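Local coordinates for putative sulfatase yidJ (PDB 2QZU), which probably hydrolyses sulfate esters as an arylsulfatase and probably binds a metal ion, like other members of the sulfatase family, at residues A[353-358]-A[397-402]; A[67-72]-A[334-339]. All blocks are in the same frame, centred on the assembly; numbering follows the deposited sequence.

Contact 1 (A[353-358]-A[397-402]); sequences PLMIAF and LVQPYY
The side-chain amide of Q399 is the flat group here. CB of A357 sits over one of its faces, 3.6 Å from CD of Q399. At the edge, the carbonyl oxygen of M355 lies near the amide plane and accepts a hydrogen bond. NE2 of Q399 is 2.9 Å from O of M355, and the N-H points at the oxygen with an angle of 158°. NE2 also donates to the carboxylate of D360, which accepts from the backbone N of A357 too. Two bonds therefore fix the rotation of the amide. The Q399 chain bends at chi2 (-75°), which swings the amide from the strand to the loop. The side chain of selenomethionine M355 runs counter to it, with SE 3.6 Å from CG of Q399. Beside this, CD2 of L397 packs 3.4 Å from O of M355 and 3.8 Å from CD1 of L354. M355 is the centre of an inverse gamma turn, closed by a weak bond from I356 N to L354 O. The contact joins the loop after strand 349-352 to strand 399-404, consistent with the sulfatase fold, in which a large mixed-sheet domain packs against a smaller C-terminal part built on a four-stranded antiparallel sheet.

Contact 2 (A[67-72]-A[334-339]); sequences TNAISS and MRIPMI
I70 and R335 form a single antiparallel beta bridge, as its non-hydrogen-bonded pair, where the loop after strand 64-66 crosses the chain leaving helix 331-334. Two backbone bonds flank the pair: I336 N to A69 O at 3.1 Å, and S71 N to M334 O at 2.9 Å. The R335 side chain adds a third. Its chain bends at chi2 (-88°) and chi3 (-62°) and curls back over the other segment. This brings NH2 of R335 2.9 Å from O of A69, with that oxygen in the guanidinium plane. The A69 oxygen thus has two donors in different places. R335 NH2 comes in on a lone pair, in the carbonyl plane, while I336 N approaches from above that plane. C of T67 and CA of N68 lie over one face of the guanidinium, toward its rim. NH1 of R335 makes a salt bridge to D41, so NH1 and NH2 are each held by a different partner. The side chains of M334 and I70 extend together, with the selenomethionine CE of M334 4.0 Å from CD1 of I70. I336 places CG1 between its backbone N and carbonyl carbon (chi1 57°). From there CD1 of I336 reaches to 3.5 Å from O of I70, while its CG2 branch meets CB of S71. The OG of S71 turns to a different partner, the backbone oxygen of D313. The packing is tight at M338: CB of A69 is only 3.3 Å from CB of this selenomethionine.

In the fold
Both contacts are buried, with contact 2 deeper: its centre is about 8 Å from the chain centre, against about 13 Å for contact 1. Segment 67-72 connects them. I70 bridges to 334-339 and also shares backbone bonds with I356 and F358, while S72 bonds to Y402. Contact 2 stays within the large mixed sheet and its loops, and combines backbone bonds and an arginine with apolar packing. Contact 1 reaches over to the small antiparallel sheet through one glutamine amide and apolar side chains. Segment 67-72 leads on to helix 76-85, which starts at S76, a predicted 3-oxoalanine site left unmodified here.

Contact 1 (A[353-358]-A[397-402])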
ATOM      1  N   PRO A 353      16.271  -5.370 -35.093  1.00 17.29           N
ATOM      2  CA  PRO A 353      16.615  -4.069 -34.512  1.00 11.92           C
ATOM      3  C   PRO A 353      15.677  -2.913 -34.874  1.00 12.63           C
ATOM      4  O   PRO A 353      15.905  -1.781 -34.458  1.00 10.87           O
ATOM      5  CB  PRO A 353      18.027  -3.834 -35.033  1.00 15.95           C
ATOM      6  CG  PRO A 353      17.946  -4.405 -36.412  1.00 14.34           C
ATOM      7  CD  PRO A 353      17.200  -5.715 -36.186  1.00 17.51           C
ATOM      8  N   LEU A 354      14.630  -3.196 -35.644  1.00 10.00           N
ATOM      9  CA  LEU A 354      13.679  -2.157 -36.054  1.00  9.25           C
ATOM     10  C   LEU A 354      13.164  -1.356 -34.855  1.00  7.69           C
ATOM     11  O   LEU A 354      12.628  -1.930 -33.912  1.00  8.74           O
ATOM     12  CB  LEU A 354      12.487  -2.794 -36.770  1.00  9.87           C
ATOM     13  CG  LEU A 354      11.449  -1.797 -37.295  1.00  6.33           C
ATOM     14  CD1 LEU A 354      12.034  -1.026 -38.473  1.00  7.46           C
ATOM     15  CD2 LEU A 354      10.188  -2.542 -37.716  1.00  8.00           C
HETATM   16  N   MSE A 355      13.300  -0.033 -34.902  1.00  9.98           N
HETATM   17  CA  MSE A 355      12.841   0.795 -33.786  1.00 11.50           C
HETATM   18  C   MSE A 355      11.350   1.105 -33.887  1.00  8.35           C
HETATM   19  O   MSE A 355      10.943   2.268 -33.959  1.00 11.66           O
HETATM   20  CB  MSE A 355      13.631   2.106 -33.720  1.00 13.73           C
HETATM   21  CG  MSE A 355      13.564   2.761 -32.349  1.00 12.66           C
HETATM   22 SE   MSE A 355      14.097   4.609 -32.347  1.00 22.38          SE
HETATM   23  CE  MSE A 355      15.911   4.387 -33.009  1.00 11.77           C
ATOM     24  N   ILE A 356      10.538   0.054 -33.891  1.00  4.48           N
ATOM     25  CA  ILE A 356       9.095   0.208 -33.973  1.00  8.24           C
ATOM     26  C   ILE A 356       8.582   0.790 -32.657  1.00  9.60           C
ATOM     27  O   ILE A 356       9.127   0.510 -31.588  1.00  8.05           O
ATOM     28  CB  ILE A 356       8.416  -1.161 -34.262  1.00  8.33           C
ATOM     29  CG1 ILE A 356       6.896  -1.002 -34.312  1.00  8.01           C
ATOM     30  CG2 ILE A 356       8.809  -2.182 -33.204  1.00  7.65           C
ATOM     31  CD1 ILE A 356       6.182  -2.228 -34.853  1.00 12.78           C
ATOM     32  N   ALA A 357       7.546   1.619 -32.739  1.00  8.99           N
ATOM     33  CA  ALA A 357       6.983   2.226 -31.542  1.00  5.01           C
ATOM     34  C   ALA A 357       5.585   1.703 -31.275  1.00  7.10           C
ATOM     35  O   ALA A 357       4.877   1.272 -32.187  1.00  8.32           O
ATOM     36  CB  ALA A 357       6.943   3.746 -31.686  1.00  5.60           C
ATOM     37  N   PHE A 358       5.194   1.756 -30.009  1.00  8.20           N
ATOM     38  CA  PHE A 358       3.875   1.321 -29.569  1.00  6.51           C
ATOM     39  C   PHE A 358       2.793   1.927 -30.469  1.00 11.02           C
ATOM     40  O   PHE A 358       1.869   1.234 -30.895  1.00 10.38           O
ATOM     41  CB  PHE A 358       3.679   1.770 -28.114  1.00  8.68           C
ATOM     42  CG  PHE A 358       2.418   1.266 -27.460  1.00  5.64           C
ATOM     43  CD1 PHE A 358       2.207  -0.097 -27.264  1.00  4.73           C
ATOM     44  CD2 PHE A 358       1.478   2.169 -26.962  1.00  5.63           C
ATOM     45  CE1 PHE A 358       1.080  -0.553 -26.577  1.00  8.55           C
ATOM     46  CE2 PHE A 358       0.350   1.727 -26.274  1.00  8.28           C
ATOM     47  CZ  PHE A 358       0.151   0.363 -26.078  1.00  9.17           C
ATOM     48  N   LEU A 397      15.168   5.201 -39.471  1.00 18.34           N
ATOM     49  CA  LEU A 397      14.047   5.376 -38.556  1.00 11.06           C
ATOM     50  C   LEU A 397      14.451   6.048 -37.251  1.00 13.85           C
ATOM     51  O   LEU A 397      15.365   5.601 -36.552  1.00 12.52           O
ATOM     52  CB  LEU A 397      13.382   4.026 -38.265  1.00 10.42           C
ATOM     53  CG  LEU A 397      12.147   4.005 -37.358  1.00 11.62           C
ATOM     54  CD1 LEU A 397      11.063   4.940 -37.888  1.00 12.48           C
ATOM     55  CD2 LEU A 397      11.629   2.578 -37.284  1.00 11.82           C
ATOM     56  N   VAL A 398      13.759   7.138 -36.945  1.00 12.42           N
ATOM     57  CA  VAL A 398      13.985   7.902 -35.728  1.00 10.53           C
ATOM     58  C   VAL A 398      12.610   8.122 -35.108  1.00  9.14           C
ATOM     59  O   VAL A 398      11.665   8.512 -35.802  1.00  7.85           O
ATOM     60  CB  VAL A 398      14.644   9.265 -36.038  1.00 13.21           C
ATOM     61  CG1 VAL A 398      14.738  10.102 -34.772  1.00  7.72           C
ATOM     62  CG2 VAL A 398      16.030   9.043 -36.636  1.00 16.07           C
ATOM     63  N   GLN A 399      12.496   7.857 -33.812  1.00  8.08           N
ATOM     64  CA  GLN A 399      11.227   8.012 -33.109  1.00  4.70           C
ATOM     65  C   GLN A 399      11.243   9.227 -32.193  1.00  7.15           C
ATOM     66  O   GLN A 399      12.279   9.581 -31.630  1.00  7.12           O
ATOM     67  CB  GLN A 399      10.927   6.758 -32.280  1.00  7.17           C
ATOM     68  CG  GLN A 399      10.690   5.493 -33.095  1.00 11.75           C
ATOM     69  CD  GLN A 399       9.330   5.466 -33.770  1.00 17.34           C
ATOM     70  OE1 GLN A 399       8.544   6.407 -33.654  1.00  8.37           O
ATOM     71  NE2 GLN A 399       9.043   4.377 -34.478  1.00 11.82           N
ATOM     72  N   PRO A 400      10.083   9.878 -32.026  1.00  6.14           N
ATOM     73  CA  PRO A 400       9.977  11.060 -31.168  1.00  4.65           C
ATOM     74  C   PRO A 400       9.815  10.724 -29.684  1.00  7.74           C
ATOM     75  O   PRO A 400       9.588   9.569 -29.317  1.00  5.89           O
ATOM     76  CB  PRO A 400       8.739  11.758 -31.716  1.00  4.20           C
ATOM     77  CG  PRO A 400       7.860  10.590 -32.080  1.00  3.86           C
ATOM     78  CD  PRO A 400       8.828   9.657 -32.774  1.00  6.94           C
ATOM     79  N   TYR A 401       9.961  11.744 -28.843  1.00  7.32           N
ATOM     80  CA  TYR A 401       9.767  11.618 -27.400  1.00  5.88           C
ATOM     81  C   TYR A 401       8.852  12.766 -26.995  1.00  4.26           C
ATOM     82  O   TYR A 401       8.995  13.881 -27.500  1.00  6.74           O
ATOM     83  CB  TYR A 401      11.074  11.743 -26.617  1.00  7.57           C
ATOM     84  CG  TYR A 401      10.818  11.934 -25.135  1.00  7.30           C
ATOM     85  CD1 TYR A 401      10.277  10.904 -24.363  1.00  5.40           C
ATOM     86  CD2 TYR A 401      11.030  13.168 -24.525  1.00  5.36           C
ATOM     87  CE1 TYR A 401       9.947  11.102 -23.022  1.00 10.87           C
ATOM     88  CE2 TYR A 401      10.700  13.377 -23.184  1.00  8.76           C
ATOM     89  CZ  TYR A 401      10.159  12.341 -22.442  1.00  4.97           C
ATOM     90  OH  TYR A 401       9.817  12.544 -21.120  1.00  8.63           O
ATOM     91  N   TYR A 402       7.931  12.509 -26.073  1.00  4.19           N
ATOM     92  CA  TYR A 402       6.994  13.540 -25.641  1.00  3.35           C
ATOM     93  C   TYR A 402       6.705  13.631 -24.152  1.00  8.03           C
ATOM     94  O   TYR A 402       6.720  12.639 -23.428  1.00  7.87           O
ATOM     95  CB  TYR A 402       5.615  13.321 -26.285  1.00  4.26           C
ATOM     96  CG  TYR A 402       5.545  13.472 -27.772  1.00  3.11           C
ATOM     97  CD1 TYR A 402       5.319  14.722 -28.355  1.00  5.83           C
ATOM     98  CD2 TYR A 402       5.707  12.369 -28.607  1.00  3.40           C
ATOM     99  CE1 TYR A 402       5.259  14.863 -29.733  1.00  9.28           C
ATOM    100  CE2 TYR A 402       5.650  12.501 -29.987  1.00  5.81           C
ATOM    101  CZ  TYR A 402       5.428  13.752 -30.541  1.00 11.29           C
ATOM    102  OH  TYR A 402       5.399  13.898 -31.905  1.00  6.48           O
TER

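Contact 2 (A[67-72]-A[334-339])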
ATOM      1  N   THR A  67      13.807  -6.103 -30.228  1.00  9.25           N
ATOM      2  CA  THR A  67      14.603  -5.681 -29.081  1.00  8.18           C
ATOM      3  C   THR A  67      14.920  -4.193 -28.917  1.00  8.89           C
ATOM      4  O   THR A  67      15.570  -3.815 -27.941  1.00 12.40           O
ATOM      5  CB  THR A  67      15.926  -6.469 -29.028  1.00 11.49           C
ATOM      6  OG1 THR A  67      16.608  -6.336 -30.277  1.00 19.37           O
ATOM      7  CG2 THR A  67      15.654  -7.946 -28.754  1.00 19.83           C
ATOM      8  N   ASN A  68      14.479  -3.358 -29.857  1.00  7.84           N
ATOM      9  CA  ASN A  68      14.701  -1.910 -29.754  1.00  8.55           C
ATOM     10  C   ASN A  68      13.378  -1.138 -29.750  1.00  8.40           C
ATOM     11  O   ASN A  68      13.368   0.074 -29.961  1.00  8.21           O
ATOM     12  CB  ASN A  68      15.554  -1.379 -30.917  1.00  9.06           C
ATOM     13  CG  ASN A  68      16.989  -1.866 -30.873  1.00 15.83           C
ATOM     14  OD1 ASN A  68      17.595  -1.964 -29.808  1.00 18.71           O
ATOM     15  ND2 ASN A  68      17.548  -2.150 -32.043  1.00 19.70           N
ATOM     16  N   ALA A  69      12.268  -1.831 -29.513  1.00  5.89           N
ATOM     17  CA  ALA A  69      10.949  -1.182 -29.507  1.00  3.87           C
ATOM     18  C   ALA A  69      10.788  -0.168 -28.379  1.00  7.53           C
ATOM     19  O   ALA A  69      11.269  -0.387 -27.270  1.00  7.55           O
ATOM     20  CB  ALA A  69       9.852  -2.234 -29.407  1.00  2.56           C
ATOM     21  N   ILE A  70      10.097   0.938 -28.657  1.00  4.95           N
ATOM     22  CA  ILE A  70       9.890   1.974 -27.644  1.00  5.51           C
ATOM     23  C   ILE A  70       8.472   2.546 -27.623  1.00  7.92           C
ATOM     24  O   ILE A  70       7.648   2.242 -28.484  1.00  5.94           O
ATOM     25  CB  ILE A  70      10.872   3.165 -27.851  1.00  6.27           C
ATOM     26  CG1 ILE A  70      10.657   3.813 -29.221  1.00  5.20           C
ATOM     27  CG2 ILE A  70      12.314   2.687 -27.768  1.00  4.97           C
ATOM     28  CD1 ILE A  70       9.632   4.937 -29.224  1.00 11.41           C
ATOM     29  N   SER A  71       8.207   3.369 -26.611  1.00  5.85           N
ATOM     30  CA  SER A  71       6.936   4.065 -26.454  1.00  6.30           C
ATOM     31  C   SER A  71       7.356   5.539 -26.357  1.00  6.60           C
ATOM     32  O   SER A  71       8.064   5.933 -25.426  1.00  8.48           O
ATOM     33  CB  SER A  71       6.221   3.628 -25.174  1.00  5.03           C
ATOM     34  OG  SER A  71       4.981   4.309 -25.038  1.00 10.53           O
ATOM     35  N   SER A  72       6.928   6.340 -27.327  1.00  4.75           N
ATOM     36  CA  SER A  72       7.296   7.756 -27.394  1.00  7.39           C
ATOM     37  C   SER A  72       6.826   8.654 -26.248  1.00  7.80           C
ATOM     38  O   SER A  72       7.525   9.598 -25.873  1.00  9.31           O
ATOM     39  CB  SER A  72       6.844   8.331 -28.739  1.00  9.00           C
ATOM     40  OG  SER A  72       7.596   7.754 -29.795  1.00 12.24           O
HETATM   41  N   MSE A 334      11.350   4.327 -21.728  1.00  6.04           N
HETATM   42  CA  MSE A 334      10.896   4.223 -23.115  1.00  5.35           C
HETATM   43  C   MSE A 334      10.866   2.810 -23.711  1.00  6.68           C
HETATM   44  O   MSE A 334       9.965   2.488 -24.482  1.00  7.93           O
HETATM   45  CB  MSE A 334      11.762   5.109 -24.027  1.00  8.35           C
HETATM   46  CG  MSE A 334      11.659   6.612 -23.768  1.00  7.99           C
HETATM   47 SE   MSE A 334      12.616   7.645 -25.134  1.00 22.60          SE
HETATM   48  CE  MSE A 334      11.356   7.402 -26.582  1.00 12.76           C
ATOM     49  N   ARG A 335      11.843   1.974 -23.369  1.00  4.04           N
ATOM     50  CA  ARG A 335      11.906   0.623 -23.924  1.00  5.58           C
ATOM     51  C   ARG A 335      10.780  -0.300 -23.466  1.00  9.54           C
ATOM     52  O   ARG A 335      10.521  -0.451 -22.270  1.00  8.55           O
ATOM     53  CB  ARG A 335      13.270  -0.005 -23.619  1.00  7.47           C
ATOM     54  CG  ARG A 335      14.384   0.498 -24.529  1.00 14.15           C
ATOM     55  CD  ARG A 335      14.469  -0.337 -25.802  1.00 11.91           C
ATOM     56  NE  ARG A 335      14.784  -1.721 -25.465  1.00  9.99           N
ATOM     57  CZ  ARG A 335      13.957  -2.752 -25.613  1.00  8.07           C
ATOM     58  NH1 ARG A 335      14.352  -3.965 -25.254  1.00 13.63           N
ATOM     59  NH2 ARG A 335      12.751  -2.581 -26.139  1.00 10.58           N
ATOM     60  N   ILE A 336      10.108  -0.907 -24.440  1.00  5.65           N
ATOM     61  CA  ILE A 336       9.005  -1.818 -24.178  1.00  5.33           C
ATOM     62  C   ILE A 336       9.172  -3.123 -24.942  1.00  7.05           C
ATOM     63  O   ILE A 336       9.889  -3.187 -25.949  1.00  8.85           O
ATOM     64  CB  ILE A 336       7.642  -1.211 -24.611  1.00  4.40           C
ATOM     65  CG1 ILE A 336       7.686  -0.838 -26.098  1.00 10.21           C
ATOM     66  CG2 ILE A 336       7.319   0.004 -23.767  1.00  5.81           C
ATOM     67  CD1 ILE A 336       6.330  -0.444 -26.687  1.00  3.17           C
ATOM     68  N   PRO A 337       8.541  -4.196 -24.447  1.00  6.26           N
ATOM     69  CA  PRO A 337       8.647  -5.475 -25.145  1.00  8.70           C
ATOM     70  C   PRO A 337       7.799  -5.342 -26.403  1.00  7.44           C
ATOM     71  O   PRO A 337       6.870  -4.529 -26.453  1.00  4.87           O
ATOM     72  CB  PRO A 337       8.052  -6.462 -24.150  1.00  7.17           C
ATOM     73  CG  PRO A 337       7.022  -5.644 -23.441  1.00  9.79           C
ATOM     74  CD  PRO A 337       7.766  -4.341 -23.204  1.00  9.66           C
HETATM   75  N   MSE A 338       8.122  -6.132 -27.414  1.00  7.63           N
HETATM   76  CA  MSE A 338       7.390  -6.098 -28.668  1.00  6.72           C
HETATM   77  C   MSE A 338       7.683  -7.409 -29.375  1.00 11.01           C
HETATM   78  O   MSE A 338       8.663  -7.528 -30.112  1.00  8.10           O
HETATM   79  CB  MSE A 338       7.866  -4.913 -29.516  1.00  9.18           C
HETATM   80  CG  MSE A 338       7.197  -4.757 -30.864  1.00 11.54           C
HETATM   81 SE   MSE A 338       5.376  -4.126 -30.757  1.00 30.18          SE
HETATM   82  CE  MSE A 338       5.704  -2.275 -30.231  1.00 11.74           C
ATOM     83  N   ILE A 339       6.836  -8.397 -29.109  1.00  6.45           N
ATOM     84  CA  ILE A 339       6.957  -9.724 -29.696  1.00  7.39           C
ATOM     85  C   ILE A 339       5.747  -9.937 -30.596  1.00 10.47           C
ATOM     86  O   ILE A 339       4.612  -9.687 -30.191  1.00  8.77           O
ATOM     87  CB  ILE A 339       6.966 -10.816 -28.604  1.00  5.58           C
ATOM     88  CG1 ILE A 339       8.152 -10.605 -27.663  1.00  8.54           C
ATOM     89  CG2 ILE A 339       7.045 -12.199 -29.244  1.00 10.84           C
ATOM     90  CD1 ILE A 339       8.158 -11.538 -26.475  1.00 15.41           C
TER